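Local coordinates for flagellar motor switch protein FliG (Helicobacter pylori 26695, PDB 5WUJ) that is one protein of a switch complex, proposed to lie at the basal body's base, that contacts motor components determining rotation direction, and is required for flagellum synthesis and motility, at residues E63-F66 / A67-S71. Residues are numbered along the deposited sequence; the frame is centred on the assembly and turned at random.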
loop_
_atom_site.group_PDB
_atom_site.type_symbol
_atom_site.label_atom_id
_atom_site.label_comp_id
_atom_site.label_asym_id
_atom_site.label_seq_id
_atom_site.Cartn_x
_atom_site.Cartn_y
_atom_site.Cartn_z
ATOM N N GLU B 63 1.054 -3.392 -1.830
ATOM C CA GLU B 63 0.144 -4.343 -2.461
ATOM C C GLU B 63 -1.070 -4.593 -1.580
ATOM O O GLU B 63 -2.191 -4.765 -2.079
ATOM C CB GLU B 63 0.862 -5.659 -2.748
ATOM C CG GLU B 63 1.793 -5.620 -3.942
ATOM C CD GLU B 63 2.118 -7.016 -4.447
ATOM O OE1 GLU B 63 1.764 -7.995 -3.744
ATOM O OE2 GLU B 63 2.712 -7.132 -5.546
ATOM N N GLU B 64 -0.854 -4.644 -0.267
ATOM C CA GLU B 64 -1.970 -4.824 0.653
ATOM C C GLU B 64 -2.937 -3.649 0.559
ATOM O O GLU B 64 -4.157 -3.839 0.470
ATOM C CB GLU B 64 -1.429 -4.994 2.071
ATOM C CG GLU B 64 -2.457 -5.310 3.129
ATOM C CD GLU B 64 -1.810 -5.618 4.478
ATOM O OE1 GLU B 64 -2.459 -5.366 5.515
ATOM O OE2 GLU B 64 -0.654 -6.104 4.504
ATOM N N PHE B 65 -2.409 -2.425 0.538
ATOM C CA PHE B 65 -3.277 -1.255 0.449
ATOM C C PHE B 65 -3.881 -1.098 -0.940
ATOM O O PHE B 65 -5.019 -0.636 -1.058
ATOM C CB PHE B 65 -2.511 -0.007 0.841
ATOM C CG PHE B 65 -2.495 0.212 2.316
ATOM C CD1 PHE B 65 -3.567 0.815 2.944
ATOM C CD2 PHE B 65 -1.422 -0.213 3.080
ATOM C CE1 PHE B 65 -3.569 1.004 4.323
ATOM C CE2 PHE B 65 -1.414 -0.016 4.460
ATOM C CZ PHE B 65 -2.488 0.579 5.076
ATOM N N PHE B 66 -3.144 -1.489 -1.991
ATOM C CA PHE B 66 -3.715 -1.524 -3.335
ATOM C C PHE B 66 -4.985 -2.371 -3.365
ATOM O O PHE B 66 -6.007 -1.957 -3.929
ATOM C CB PHE B 66 -2.678 -2.068 -4.330
ATOM C CG PHE B 66 -3.044 -1.861 -5.762
ATOM C CD1 PHE B 66 -3.182 -0.571 -6.277
ATOM C CD2 PHE B 66 -3.261 -2.941 -6.594
ATOM C CE1 PHE B 66 -3.521 -0.376 -7.615
ATOM C CE2 PHE B 66 -3.608 -2.761 -7.929
ATOM C CZ PHE B 66 -3.737 -1.475 -8.444
ATOM N N ALA B 67 -4.954 -3.546 -2.733
ATOM C CA ALA B 67 -6.142 -4.393 -2.737
ATOM C C ALA B 67 -7.285 -3.747 -1.956
ATOM O O ALA B 67 -8.449 -3.845 -2.359
ATOM C CB ALA B 67 -5.802 -5.768 -2.181
ATOM N N ILE B 68 -6.970 -3.065 -0.853
ATOM C CA ILE B 68 -7.999 -2.364 -0.077
ATOM C C ILE B 68 -8.661 -1.270 -0.914
ATOM O O ILE B 68 -9.893 -1.134 -0.936
ATOM C CB ILE B 68 -7.379 -1.782 1.208
ATOM C CG1 ILE B 68 -7.015 -2.905 2.180
ATOM C CG2 ILE B 68 -8.312 -0.763 1.842
ATOM C CD1 ILE B 68 -6.157 -2.450 3.336
ATOM N N PHE B 69 -7.853 -0.457 -1.598
ATOM C CA PHE B 69 -8.404 0.622 -2.403
ATOM C C PHE B 69 -9.168 0.092 -3.615
ATOM O O PHE B 69 -10.164 0.698 -4.030
ATOM C CB PHE B 69 -7.284 1.564 -2.828
ATOM C CG PHE B 69 -6.631 2.285 -1.685
ATOM C CD1 PHE B 69 -7.330 2.549 -0.525
ATOM C CD2 PHE B 69 -5.327 2.722 -1.777
ATOM C CE1 PHE B 69 -6.729 3.223 0.528
ATOM C CE2 PHE B 69 -4.721 3.401 -0.724
ATOM C CZ PHE B 69 -5.429 3.655 0.431
ATOM N N GLN B 70 -8.728 -1.025 -4.203
ATOM C CA GLN B 70 -9.489 -1.611 -5.305
ATOM C C GLN B 70 -10.853 -2.087 -4.823
ATOM O O GLN B 70 -11.884 -1.793 -5.441
ATOM C CB GLN B 70 -8.718 -2.774 -5.937
ATOM C CG GLN B 70 -7.519 -2.353 -6.762
ATOM C CD GLN B 70 -7.900 -1.949 -8.176
ATOM O OE1 GLN B 70 -8.968 -2.301 -8.665
ATOM N NE2 GLN B 70 -7.023 -1.210 -8.838
ATOM N N SER B 71 -10.880 -2.820 -3.709
ATOM C CA SER B 71 -12.131 -3.438 -3.294
ATOM C C SER B 71 -13.130 -2.426 -2.743
ATOM O O SER B 71 -14.339 -2.682 -2.786
ATOM C CB SER B 71 -11.853 -4.552 -2.284
ATOM O OG SER B 71 -11.145 -4.072 -1.163
#
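Gln70 lies alongside Phe66, one helical turn on, and sets its CG over one face of the Phe66 ring. The evidence for a CH-pi contact is that Gln70 CG stands 4.2 Å from the Phe66 ring centroid, 14° off the normal, offset toward the rim. The Gln70 chain then bends at its second torsion, which carries NE2 to the far end of the ring, 3.3 Å from Phe66 CZ. Amide and ring planes are 59° apart, an oblique approach; NE2 also hydrogen-bonds the carbonyl of Thr77, which helps hold the amide beside the ring.

Phe65 sends its ring off another side of the helix. Phe65 CD1 lies 4.2 Å from Ile68 CD1, the tip of that side chain, and equally far from Phe69 CZ. With CG of Phe69 anti to the carbonyl carbon, that ring places one face over the Phe65 carbonyl, whose O is 3.4 Å from Phe69 CG. Phe65 O also accepts the N-H of Phe69 N at 2.9 Å and 166°, an alpha-helical i to i+4 bond.

Apolar side chains of another chain also pack against Phe65, Phe66 and Phe69. Within this FliG N-terminal domain, Phe69 packs on Tyr74 and Ile75 of the loop that follows helix 55-71; Phe65 packs on helix 12-23, where Lys15 salt-bridges Glu64, while Phe66 and Gln70 touch Tyr82 of helix 79-91.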